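Local atomic coordinates of arginyl-trna synthetase (PDB entry 1IQ0), a protein that probably catalyses the ATP-dependent attachment of L-arginine to tRNA(Arg), releasing AMP and diphosphate, as a monomeric aminoacyl-tRNA synthetase. Residues A[251-256]-A[291-296]; A[262-267]-A[272-277]; A[300-305]-A[361-366]; A[308-311]-A[315-318]. One frame throughout, in Å; residues are numbered along the deposited sequence.

Contact 1 of 4, residues A[251-256]-A[291-296]; sequences KALALL and VLLRSN
Leu256 and Leu292 meet methyl to methyl, their CD1 atoms 3.9 Å apart, in the buried part of a purely apolar contact. Beside them Leu253 turns its CD2 to CD2 of Leu293 at 4.0 Å, while its other methyl, CD1, passes CB of Leu292 more loosely at 4.3 Å. Two leucines one turn apart on the helix thus face two consecutive leucines of the loop. Consecutive residues of a regular strand would send their side chains to opposite faces; Leu292 and Leu293 can serve the same face because they form a classic beta bulge opposite Leu274. In both, CG stands anti to the carbonyl carbon (chi1 -62° and -70°), which carries the methyls toward the helix. The opposite end of the loop is quite different: Leu293 is already partly exposed, and beyond it Arg294, Ser295 and Asn296 are exposed and lie well clear of the helix. The two segments bury just 168 Å² between them, and neighbours complete the enclosure. Helix 248-256 packs through Leu256 on Met276 of the small antiparallel sheet and on Ile306 of helix 301-312, and Leu292, just past the edge strand 289-291, joins the same cluster by touching both of these residues.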
loop_
_atom_site.group_PDB
_atom_site.type_symbol
_atom_site.label_atom_id
_atom_site.label_comp_id
_atom_site.label_asym_id
_atom_site.label_seq_id
_atom_site.Cartn_x
_atom_site.Cartn_y
_atom_site.Cartn_z
ATOM N N LYS A 251 -12.915 -25.496 14.073
ATOM C CA LYS A 251 -13.792 -25.506 12.910
ATOM C C LYS A 251 -12.989 -25.715 11.634
ATOM O O LYS A 251 -13.408 -26.466 10.750
ATOM C CB LYS A 251 -14.581 -24.193 12.816
ATOM C CG LYS A 251 -15.578 -23.994 13.955
ATOM C CD LYS A 251 -16.239 -22.609 13.924
ATOM C CE LYS A 251 -17.091 -22.393 15.188
ATOM N NZ LYS A 251 -17.729 -21.041 15.243
ATOM N N ALA A 252 -11.836 -25.053 11.537
ATOM C CA ALA A 252 -10.991 -25.183 10.354
ATOM C C ALA A 252 -10.459 -26.603 10.295
ATOM O O ALA A 252 -10.476 -27.235 9.240
ATOM C CB ALA A 252 -9.821 -24.182 10.405
ATOM N N LEU A 253 -9.986 -27.094 11.436
ATOM C CA LEU A 253 -9.446 -28.445 11.533
ATOM C C LEU A 253 -10.493 -29.486 11.123
ATOM O O LEU A 253 -10.196 -30.413 10.367
ATOM C CB LEU A 253 -8.967 -28.708 12.965
ATOM C CG LEU A 253 -7.460 -28.728 13.271
ATOM C CD1 LEU A 253 -6.679 -27.961 12.242
ATOM C CD2 LEU A 253 -7.228 -28.167 14.667
ATOM N N ALA A 254 -11.721 -29.322 11.605
ATOM C CA ALA A 254 -12.792 -30.259 11.277
ATOM C C ALA A 254 -13.112 -30.212 9.791
ATOM O O ALA A 254 -13.380 -31.238 9.177
ATOM C CB ALA A 254 -14.047 -29.944 12.094
ATOM N N LEU A 255 -13.084 -29.020 9.208
ATOM C CA LEU A 255 -13.375 -28.885 7.788
ATOM C C LEU A 255 -12.261 -29.534 6.960
ATOM O O LEU A 255 -12.532 -30.251 5.998
ATOM C CB LEU A 255 -13.533 -27.405 7.426
ATOM C CG LEU A 255 -13.792 -27.050 5.958
ATOM C CD1 LEU A 255 -15.025 -27.783 5.438
ATOM C CD2 LEU A 255 -13.972 -25.542 5.840
ATOM N N LEU A 256 -11.010 -29.316 7.353
ATOM C CA LEU A 256 -9.875 -29.892 6.629
ATOM C C LEU A 256 -9.791 -31.423 6.708
ATOM O O LEU A 256 -9.449 -32.082 5.719
ATOM C CB LEU A 256 -8.569 -29.279 7.138
ATOM C CG LEU A 256 -8.372 -27.814 6.750
ATOM C CD1 LEU A 256 -7.170 -27.216 7.471
ATOM C CD2 LEU A 256 -8.194 -27.744 5.242
ATOM N N VAL A 291 2.299 -29.623 8.630
ATOM C CA VAL A 291 1.755 -30.177 9.861
ATOM C C VAL A 291 0.712 -29.221 10.429
ATOM O O VAL A 291 0.970 -28.029 10.551
ATOM C CB VAL A 291 2.857 -30.398 10.917
ATOM C CG1 VAL A 291 2.248 -30.981 12.188
ATOM C CG2 VAL A 291 3.927 -31.325 10.362
ATOM N N LEU A 292 -0.472 -29.746 10.748
ATOM C CA LEU A 292 -1.543 -28.935 11.320
ATOM C C LEU A 292 -1.513 -29.141 12.835
ATOM O O LEU A 292 -1.499 -28.176 13.600
ATOM C CB LEU A 292 -2.906 -29.352 10.744
ATOM C CG LEU A 292 -3.103 -29.175 9.228
ATOM C CD1 LEU A 292 -4.461 -29.712 8.802
ATOM C CD2 LEU A 292 -2.996 -27.702 8.868
ATOM N N LEU A 293 -1.498 -30.406 13.257
ATOM C CA LEU A 293 -1.431 -30.762 14.674
ATOM C C LEU A 293 -0.222 -31.662 14.910
ATOM O O LEU A 293 -0.066 -32.681 14.239
ATOM C CB LEU A 293 -2.693 -31.514 15.117
ATOM C CG LEU A 293 -4.019 -30.753 15.220
ATOM C CD1 LEU A 293 -5.124 -31.703 15.669
ATOM C CD2 LEU A 293 -3.878 -29.611 16.206
ATOM N N ARG A 294 0.641 -31.287 15.849
ATOM C CA ARG A 294 1.804 -32.116 16.153
ATOM C C ARG A 294 1.274 -33.335 16.899
ATOM O O ARG A 294 0.144 -33.315 17.389
ATOM C CB ARG A 294 2.810 -31.351 17.020
ATOM C CG ARG A 294 3.292 -30.043 16.395
ATOM C CD ARG A 294 4.494 -29.473 17.132
ATOM N NE ARG A 294 4.868 -28.141 16.651
ATOM C CZ ARG A 294 4.163 -27.034 16.884
ATOM N NH1 ARG A 294 3.044 -27.098 17.594
ATOM N NH2 ARG A 294 4.575 -25.859 16.410
ATOM N N SER A 295 2.074 -34.396 16.973
ATOM C CA SER A 295 1.659 -35.624 17.648
ATOM C C SER A 295 1.183 -35.402 19.080
ATOM O O SER A 295 0.283 -36.101 19.549
ATOM C CB SER A 295 2.800 -36.648 17.639
ATOM O OG SER A 295 3.994 -36.097 18.169
ATOM N N ASN A 296 1.773 -34.429 19.770
ATOM C CA ASN A 296 1.387 -34.139 21.148
ATOM C C ASN A 296 0.030 -33.437 21.241
ATOM O O ASN A 296 -0.474 -33.192 22.338
ATOM C CB ASN A 296 2.465 -33.294 21.840
ATOM C CG ASN A 296 2.639 -31.931 21.204
ATOM O OD1 ASN A 296 3.498 -31.148 21.615
ATOM N ND2 ASN A 296 1.826 -31.637 20.199
#

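Contact 2 of 4, residues A[262-267]-A[272-277]; sequences VFRPRE and GALVMD
Val262 spreads its two methyls over the opposing strand: CG1 lies 3.9 Å from CD1 of Leu274, and CG2 lies 3.9 Å from CG of Met276. An alanine here would strip off both methyls and is likely to leave a gap beside Leu274 and Met276. On the other face Phe263 and Val275 lie side by side, CG1 of Val275 sitting over one face of the ring near its rim. Val275 CG1 occupies the position between backbone N and carbonyl carbon (chi1 62°), which brings it close to Phe263 O, at 3.1 Å, and sets it 3.7 Å from Pro265 CD, the two side chains crossing at about a right angle. Between these faces runs the antiparallel backbone of a beta hairpin. Phe263 and Val275 form its hydrogen-bonded pair, with N to O distances of 3.0 Å in both directions; the bond from Val275 N is nearly straight, at 170°. Val262 and Met276 are the adjoining non-hydrogen-bonded pair. Toward the turn Gly272 N bonds to Pro265 O. At the polar edge the extended Arg264 lays one guanidinium face over Leu274 CD1, 4.0 Å below the plane, and its NH1 makes a salt bridge to Glu257. Strand 274-277 is the middle one of three, flanked by 262-263 and 289-291; helix 248-256 touches Val262 and Met276 through Leu256, and Met276 also reaches Ala367 and Leu370 of helix 361-370.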
loop_
_atom_site.group_PDB
_atom_site.type_symbol
_atom_site.label_atom_id
_atom_site.label_comp_id
_atom_site.label_asym_id
_atom_site.label_seq_id
_atom_site.Cartn_x
_atom_site.Cartn_y
_atom_site.Cartn_z
ATOM N N VAL A 262 -5.860 -34.864 4.050
ATOM C CA VAL A 262 -5.605 -34.391 5.413
ATOM C C VAL A 262 -5.804 -35.626 6.280
ATOM O O VAL A 262 -6.925 -36.105 6.442
ATOM C CB VAL A 262 -6.603 -33.289 5.835
ATOM C CG1 VAL A 262 -6.528 -33.064 7.338
ATOM C CG2 VAL A 262 -6.273 -31.993 5.105
ATOM N N PHE A 263 -4.715 -36.144 6.835
ATOM C CA PHE A 263 -4.797 -37.363 7.627
ATOM C C PHE A 263 -3.671 -37.504 8.643
ATOM O O PHE A 263 -2.713 -36.726 8.641
ATOM C CB PHE A 263 -4.766 -38.555 6.674
ATOM C CG PHE A 263 -3.575 -38.551 5.756
ATOM C CD1 PHE A 263 -2.356 -39.077 6.172
ATOM C CD2 PHE A 263 -3.656 -37.963 4.497
ATOM C CE1 PHE A 263 -1.232 -39.016 5.348
ATOM C CE2 PHE A 263 -2.539 -37.895 3.664
ATOM C CZ PHE A 263 -1.324 -38.421 4.091
ATOM N N ARG A 264 -3.791 -38.516 9.498
ATOM C CA ARG A 264 -2.791 -38.787 10.525
ATOM C C ARG A 264 -1.983 -40.031 10.187
ATOM O O ARG A 264 -2.496 -41.148 10.251
ATOM C CB ARG A 264 -3.450 -39.005 11.892
ATOM C CG ARG A 264 -4.100 -37.785 12.507
ATOM C CD ARG A 264 -4.416 -38.030 13.982
ATOM N NE ARG A 264 -4.948 -36.838 14.633
ATOM C CZ ARG A 264 -6.136 -36.304 14.364
ATOM N NH1 ARG A 264 -6.927 -36.858 13.455
ATOM N NH2 ARG A 264 -6.530 -35.208 15.000
ATOM N N PRO A 265 -0.708 -39.859 9.816
ATOM C CA PRO A 265 0.099 -41.038 9.493
ATOM C C PRO A 265 0.190 -41.941 10.728
ATOM O O PRO A 265 0.534 -41.478 11.817
ATOM C CB PRO A 265 1.450 -40.432 9.113
ATOM C CG PRO A 265 1.073 -39.098 8.538
ATOM C CD PRO A 265 0.022 -38.618 9.512
ATOM N N ARG A 266 -0.138 -43.220 10.565
ATOM C CA ARG A 266 -0.086 -44.164 11.679
ATOM C C ARG A 266 1.351 -44.547 12.013
ATOM O O ARG A 266 1.623 -45.101 13.077
ATOM C CB ARG A 266 -0.900 -45.425 11.356
ATOM C CG ARG A 266 -0.544 -46.095 10.036
ATOM C CD ARG A 266 -1.671 -45.952 9.021
ATOM N NE ARG A 266 -1.960 -44.553 8.708
ATOM C CZ ARG A 266 -2.928 -44.153 7.889
ATOM N NH1 ARG A 266 -3.711 -45.045 7.296
ATOM N NH2 ARG A 266 -3.116 -42.859 7.661
ATOM N N GLU A 267 2.266 -44.242 11.097
ATOM C CA GLU A 267 3.685 -44.539 11.275
ATOM C C GLU A 267 4.530 -43.537 10.500
ATOM O O GLU A 267 4.007 -42.766 9.697
ATOM C CB GLU A 267 4.000 -45.955 10.788
ATOM C CG GLU A 267 3.364 -47.055 11.616
ATOM C CD GLU A 267 3.706 -48.439 11.107
ATOM O OE1 GLU A 267 3.270 -48.790 9.990
ATOM O OE2 GLU A 267 4.415 -49.173 11.823
ATOM N N GLY A 272 0.967 -39.983 14.435
ATOM C CA GLY A 272 0.241 -39.289 15.484
ATOM C C GLY A 272 -0.081 -37.835 15.173
ATOM O O GLY A 272 -0.979 -37.252 15.783
ATOM N N ALA A 273 0.647 -37.250 14.227
ATOM C CA ALA A 273 0.433 -35.856 13.844
ATOM C C ALA A 273 -0.613 -35.735 12.744
ATOM O O ALA A 273 -0.788 -36.655 11.948
ATOM C CB ALA A 273 1.749 -35.236 13.375
ATOM N N LEU A 274 -1.327 -34.610 12.716
ATOM C CA LEU A 274 -2.326 -34.384 11.673
ATOM C C LEU A 274 -1.611 -33.574 10.609
ATOM O O LEU A 274 -1.092 -32.492 10.882
ATOM C CB LEU A 274 -3.532 -33.598 12.195
ATOM C CG LEU A 274 -4.585 -33.300 11.120
ATOM C CD1 LEU A 274 -5.177 -34.613 10.628
ATOM C CD2 LEU A 274 -5.676 -32.393 11.667
ATOM N N VAL A 275 -1.581 -34.097 9.394
ATOM C CA VAL A 275 -0.885 -33.419 8.321
ATOM C C VAL A 275 -1.756 -33.172 7.097
ATOM O O VAL A 275 -2.750 -33.865 6.868
ATOM C CB VAL A 275 0.363 -34.234 7.912
ATOM C CG1 VAL A 275 -0.057 -35.598 7.396
ATOM C CG2 VAL A 275 1.156 -33.489 6.867
ATOM N N MET A 276 -1.369 -32.166 6.321
ATOM C CA MET A 276 -2.068 -31.801 5.097
ATOM C C MET A 276 -1.124 -32.055 3.921
ATOM O O MET A 276 -0.028 -31.490 3.864
ATOM C CB MET A 276 -2.447 -30.317 5.114
ATOM C CG MET A 276 -3.245 -29.875 3.895
ATOM S SD MET A 276 -3.469 -28.090 3.795
ATOM C CE MET A 276 -4.653 -27.833 5.097
ATOM N N ASP A 277 -1.542 -32.909 2.995
ATOM C CA ASP A 277 -0.728 -33.212 1.818
ATOM C C ASP A 277 -1.069 -32.193 0.741
ATOM O O ASP A 277 -2.134 -32.261 0.124
ATOM C CB ASP A 277 -1.028 -34.633 1.319
ATOM C CG ASP A 277 -0.232 -35.003 0.068
ATOM O OD1 ASP A 277 -0.533 -36.057 -0.528
ATOM O OD2 ASP A 277 0.687 -34.247 -0.315
#

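Contact 3 of 4, residues A[300-305]-A[361-366]; sequences TYYAKD and QALVRA
Leu363 carries the apolar part of this contact, straddling the root of the Tyr302 side chain with both methyls. CD1 comes to 3.6 Å from Tyr302 CB, and CD2 reaches the near rim of the ring, 3.5 Å from Tyr302 CD2. The approach to the ring is oblique, and the contact stays mainly at its CB, CG and CD2 end, with the phenol oxygen pointing on past the leucine. Leu363 has CG anti to its own backbone N (chi1 172°), a setting that directs the branch toward helix 301-312. The same CD2 also passes CB of Asp305 loosely, at 4.3 Å; since Tyr302 and Asp305 are three residues apart on one helix, the leucine end lies across a single turn. Together the segments bury only 169 Å².

Hydrogen bonding runs within each helix. Asp305 N bonds to Tyr301 O at 2.8 Å and Ala366 N to Ala362 O at the same distance, while Thr300 holds the N-cap position just before helix 301-312. Among the charged groups, Lys304 faces elsewhere and forms a salt bridge with Glu240.

Around the contact, Pro360 packs on Tyr302 and His359 on Asp305. Ala303 is turned to Leu249 and Leu253 of helix 248-256, while Val364 leans on Ala380 of strand 380-390. Helix 361-370 lies in the crossover between the parallel neighbours 348-354 and 380-390 of the Rossmann-type catalytic sheet, so helix 301-312 is here packed onto that sheet's connecting layer.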
loop_
_atom_site.group_PDB
_atom_site.type_symbol
_atom_site.label_atom_id
_atom_site.label_comp_id
_atom_site.label_asym_id
_atom_site.label_seq_id
_atom_site.Cartn_x
_atom_site.Cartn_y
_atom_site.Cartn_z
ATOM N N THR A 300 -0.458 -25.997 15.176
ATOM C CA THR A 300 0.658 -25.297 14.559
ATOM C C THR A 300 0.234 -23.898 14.121
ATOM O O THR A 300 -0.961 -23.606 14.036
ATOM C CB THR A 300 1.151 -26.080 13.328
ATOM O OG1 THR A 300 2.416 -25.571 12.909
ATOM C CG2 THR A 300 0.167 -25.937 12.182
ATOM N N TYR A 301 1.212 -23.034 13.846
ATOM C CA TYR A 301 0.917 -21.677 13.378
ATOM C C TYR A 301 0.258 -21.744 11.999
ATOM O O TYR A 301 -0.545 -20.882 11.633
ATOM C CB TYR A 301 2.197 -20.840 13.301
ATOM C CG TYR A 301 2.683 -20.361 14.647
ATOM C CD1 TYR A 301 3.155 -21.259 15.602
ATOM C CD2 TYR A 301 2.638 -19.008 14.980
ATOM C CE1 TYR A 301 3.571 -20.821 16.856
ATOM C CE2 TYR A 301 3.051 -18.561 16.230
ATOM C CZ TYR A 301 3.514 -19.470 17.162
ATOM O OH TYR A 301 3.915 -19.032 18.402
ATOM N N TYR A 302 0.607 -22.776 11.240
ATOM C CA TYR A 302 0.040 -22.978 9.912
ATOM C C TYR A 302 -1.460 -23.260 10.004
ATOM O O TYR A 302 -2.243 -22.721 9.232
ATOM C CB TYR A 302 0.756 -24.134 9.206
ATOM C CG TYR A 302 2.169 -23.794 8.762
ATOM C CD1 TYR A 302 3.000 -24.766 8.194
ATOM C CD2 TYR A 302 2.663 -22.491 8.878
ATOM C CE1 TYR A 302 4.284 -24.444 7.751
ATOM C CE2 TYR A 302 3.941 -22.161 8.440
ATOM C CZ TYR A 302 4.745 -23.139 7.877
ATOM O OH TYR A 302 6.000 -22.795 7.431
ATOM N N ALA A 303 -1.859 -24.101 10.953
ATOM C CA ALA A 303 -3.267 -24.421 11.129
ATOM C C ALA A 303 -4.022 -23.151 11.535
ATOM O O ALA A 303 -5.113 -22.880 11.032
ATOM C CB ALA A 303 -3.437 -25.509 12.196
ATOM N N LYS A 304 -3.435 -22.370 12.437
ATOM C CA LYS A 304 -4.073 -21.135 12.882
ATOM C C LYS A 304 -4.173 -20.104 11.757
ATOM O O LYS A 304 -5.163 -19.373 11.679
ATOM C CB LYS A 304 -3.332 -20.541 14.090
ATOM C CG LYS A 304 -3.413 -21.418 15.343
ATOM C CD LYS A 304 -3.041 -20.661 16.619
ATOM C CE LYS A 304 -3.997 -19.497 16.886
ATOM N NZ LYS A 304 -5.444 -19.905 16.969
ATOM N N ASP A 305 -3.159 -20.038 10.888
ATOM C CA ASP A 305 -3.205 -19.093 9.769
ATOM C C ASP A 305 -4.330 -19.500 8.825
ATOM O O ASP A 305 -5.050 -18.652 8.296
ATOM C CB ASP A 305 -1.879 -19.063 8.999
ATOM C CG ASP A 305 -0.760 -18.382 9.779
ATOM O OD1 ASP A 305 -1.065 -17.526 10.637
ATOM O OD2 ASP A 305 0.423 -18.690 9.524
ATOM N N GLN A 361 2.877 -18.710 1.023
ATOM C CA GLN A 361 1.532 -18.551 0.473
ATOM C C GLN A 361 0.986 -19.910 0.068
ATOM O O GLN A 361 -0.229 -20.123 0.030
ATOM C CB GLN A 361 1.552 -17.630 -0.749
ATOM C CG GLN A 361 1.873 -16.179 -0.437
ATOM C CD GLN A 361 1.824 -15.295 -1.669
ATOM O OE1 GLN A 361 0.806 -15.231 -2.360
ATOM N NE2 GLN A 361 2.924 -14.606 -1.950
ATOM N N ALA A 362 1.898 -20.828 -0.237
ATOM C CA ALA A 362 1.533 -22.177 -0.638
ATOM C C ALA A 362 0.603 -22.823 0.392
ATOM O O ALA A 362 -0.298 -23.583 0.030
ATOM C CB ALA A 362 2.793 -23.024 -0.808
ATOM N N LEU A 363 0.834 -22.514 1.667
ATOM C CA LEU A 363 0.032 -23.054 2.767
ATOM C C LEU A 363 -1.461 -22.758 2.646
ATOM O O LEU A 363 -2.266 -23.676 2.494
ATOM C CB LEU A 363 0.533 -22.516 4.116
ATOM C CG LEU A 363 -0.329 -22.834 5.352
ATOM C CD1 LEU A 363 -0.198 -24.304 5.747
ATOM C CD2 LEU A 363 0.103 -21.944 6.500
ATOM N N VAL A 364 -1.838 -21.485 2.722
ATOM C CA VAL A 364 -3.255 -21.138 2.640
ATOM C C VAL A 364 -3.810 -21.440 1.263
ATOM O O VAL A 364 -4.970 -21.840 1.123
ATOM C CB VAL A 364 -3.512 -19.646 2.979
ATOM C CG1 VAL A 364 -2.854 -19.296 4.297
ATOM C CG2 VAL A 364 -3.012 -18.763 1.863
ATOM N N ARG A 365 -2.974 -21.255 0.248
ATOM C CA ARG A 365 -3.373 -21.525 -1.128
ATOM C C ARG A 365 -3.858 -22.964 -1.221
ATOM O O ARG A 365 -4.982 -23.229 -1.653
ATOM C CB ARG A 365 -2.186 -21.329 -2.078
ATOM C CG ARG A 365 -2.295 -20.122 -3.000
ATOM C CD ARG A 365 -2.243 -18.807 -2.234
ATOM N NE ARG A 365 -2.413 -17.652 -3.114
ATOM C CZ ARG A 365 -1.573 -17.316 -4.091
ATOM N NH1 ARG A 365 -0.490 -18.045 -4.321
ATOM N NH2 ARG A 365 -1.819 -16.248 -4.840
ATOM N N ALA A 366 -3.000 -23.889 -0.800
ATOM C CA ALA A 366 -3.317 -25.312 -0.837
ATOM C C ALA A 366 -4.494 -25.638 0.066
ATOM O O ALA A 366 -5.340 -26.462 -0.288
ATOM C CB ALA A 366 -2.097 -26.128 -0.413
#

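Contact 4 of 4, residues A[308-311]-A[315-318]; sequences FQFW and ILEG
The Phe310 ring has CG2 of Ile315 over one face and CD1 of Leu316 at its edge, near the ring plane. CD1 of Ile315 reaches farther round the ring, to 3.8 Å from Phe310 CD2. The Phe310 side chain is also met at its base, where CB lies 3.7 Å from CG of Leu316. The Trp311 indole, with CG anti to the backbone N (chi1 170°), leads away from the loop, though its CD1 still meets it; Glu317 CA stands at the ring edge, and Leu316 O approaches CD1 obliquely at 3.4 Å. A water lies in the indole plane, accepting a 2.8 Å bond from Gly318 N and a weak one from Trp311 NE1, whose other acceptor, Tyr342 O, is also weakly bound.

The backbone marks the C-terminal end of helix 301-312, where the chain folds back on its last turn. Phe310 O takes two donors from the same face of its carbonyl plane: Ile315 N at 2.8 Å, an i+5 bond, and Leu316 N at 3.3 Å, an i+6 bond. The second donor stands well above the plane, 69° out of it.

A serine in place of Phe310 would take away the ring and is likely to leave Ile315 and Leu316 facing a gap. Leu368 of helix 361-370 and Leu255 of helix 248-256 touch both Phe310 and Ile315, whereas Trp311 packs on Leu248 and on Val238 of strand 236-239.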
loop_
_atom_site.group_PDB
_atom_site.type_symbol
_atom_site.label_atom_id
_atom_site.label_comp_id
_atom_site.label_asym_id
_atom_site.label_seq_id
_atom_site.Cartn_x
_atom_site.Cartn_y
_atom_site.Cartn_z
ATOM N N PHE A 308 -7.883 -18.531 10.340
ATOM C CA PHE A 308 -8.106 -17.098 10.202
ATOM C C PHE A 308 -8.398 -16.725 8.743
ATOM O O PHE A 308 -9.293 -15.931 8.467
ATOM C CB PHE A 308 -6.874 -16.345 10.728
ATOM C CG PHE A 308 -7.083 -14.862 10.910
ATOM C CD1 PHE A 308 -8.317 -14.357 11.304
ATOM C CD2 PHE A 308 -6.017 -13.974 10.753
ATOM C CE1 PHE A 308 -8.485 -12.987 11.541
ATOM C CE2 PHE A 308 -6.176 -12.610 10.990
ATOM C CZ PHE A 308 -7.410 -12.117 11.385
ATOM N N GLN A 309 -7.640 -17.296 7.812
ATOM C CA GLN A 309 -7.858 -17.035 6.390
ATOM C C GLN A 309 -9.277 -17.466 6.008
ATOM O O GLN A 309 -9.950 -16.787 5.240
ATOM C CB GLN A 309 -6.857 -17.823 5.542
ATOM C CG GLN A 309 -6.970 -17.596 4.036
ATOM C CD GLN A 309 -6.565 -16.186 3.626
ATOM O OE1 GLN A 309 -5.616 -15.622 4.168
ATOM N NE2 GLN A 309 -7.276 -15.620 2.653
ATOM N N PHE A 310 -9.717 -18.603 6.538
ATOM C CA PHE A 310 -11.054 -19.111 6.252
ATOM C C PHE A 310 -12.138 -18.130 6.698
ATOM O O PHE A 310 -13.131 -17.931 5.996
ATOM C CB PHE A 310 -11.266 -20.471 6.934
ATOM C CG PHE A 310 -10.702 -21.643 6.162
ATOM C CD1 PHE A 310 -10.954 -22.950 6.580
ATOM C CD2 PHE A 310 -9.930 -21.449 5.019
ATOM C CE1 PHE A 310 -10.451 -24.044 5.876
ATOM C CE2 PHE A 310 -9.420 -22.541 4.306
ATOM C CZ PHE A 310 -9.683 -23.843 4.737
ATOM N N TRP A 311 -11.942 -17.515 7.861
ATOM C CA TRP A 311 -12.906 -16.553 8.380
ATOM C C TRP A 311 -12.921 -15.308 7.502
ATOM O O TRP A 311 -13.980 -14.783 7.181
ATOM C CB TRP A 311 -12.554 -16.155 9.815
ATOM C CG TRP A 311 -13.378 -14.995 10.317
ATOM C CD1 TRP A 311 -14.656 -15.038 10.810
ATOM C CD2 TRP A 311 -13.001 -13.610 10.308
ATOM N NE1 TRP A 311 -15.095 -13.761 11.106
ATOM C CE2 TRP A 311 -14.099 -12.870 10.805
ATOM C CE3 TRP A 311 -11.842 -12.924 9.921
ATOM C CZ2 TRP A 311 -14.071 -11.478 10.927
ATOM C CZ3 TRP A 311 -11.811 -11.537 10.042
ATOM C CH2 TRP A 311 -12.918 -10.830 10.539
ATOM N N ILE A 315 -15.594 -18.494 4.879
ATOM C CA ILE A 315 -15.712 -19.938 4.939
ATOM C C ILE A 315 -16.096 -20.355 6.354
ATOM O O ILE A 315 -16.841 -21.318 6.546
ATOM C CB ILE A 315 -14.386 -20.593 4.527
ATOM C CG1 ILE A 315 -14.067 -20.202 3.079
ATOM C CG2 ILE A 315 -14.459 -22.095 4.706
ATOM C CD1 ILE A 315 -12.695 -20.670 2.592
ATOM N N LEU A 316 -15.600 -19.615 7.343
ATOM C CA LEU A 316 -15.901 -19.902 8.746
ATOM C C LEU A 316 -16.473 -18.676 9.450
ATOM O O LEU A 316 -16.215 -17.548 9.042
ATOM C CB LEU A 316 -14.641 -20.355 9.487
ATOM C CG LEU A 316 -14.030 -21.711 9.131
ATOM C CD1 LEU A 316 -12.807 -21.952 10.014
ATOM C CD2 LEU A 316 -15.068 -22.825 9.332
ATOM N N GLU A 317 -17.245 -18.906 10.507
ATOM C CA GLU A 317 -17.846 -17.823 11.286
ATOM C C GLU A 317 -17.580 -18.013 12.780
ATOM O O GLU A 317 -17.111 -19.070 13.206
ATOM C CB GLU A 317 -19.358 -17.768 11.036
ATOM C CG GLU A 317 -19.733 -17.385 9.607
ATOM C CD GLU A 317 -21.232 -17.414 9.358
ATOM O OE1 GLU A 317 -21.980 -16.731 10.084
ATOM O OE2 GLU A 317 -21.661 -18.118 8.426
ATOM N N GLY A 318 -17.884 -16.989 13.574
ATOM C CA GLY A 318 -17.676 -17.085 15.008
ATOM C C GLY A 318 -17.294 -15.777 15.679
ATOM O O GLY A 318 -17.617 -15.552 16.848
HETATM O O HOH W 1 -18.177 -14.440 12.527
#

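In the fold
Contacts 1 and 4 are buried, whereas contacts 2 and 3 are only partly so. Helix 301-312 serves both contact 3, near its start, and contact 4, at its end. Contact 2 lies nested within the loop closed by contact 1, and the two share a backbone seam, Leu292 and Leu293 bonding to Leu274. Contact 1 also meets contact 3 through Leu292 O and Thr300 N, and contact 4 through Lys251 NZ and Glu317 O. Chemistry follows place: the helix-to-helix and helix-to-loop contacts 3 and 1 are joined across their segments by apolar packing, whereas the hairpin and the helix end, close in sequence, add backbone hydrogen bonds. Contacts 2 and 4 lie farthest apart, about 23 Å between centres.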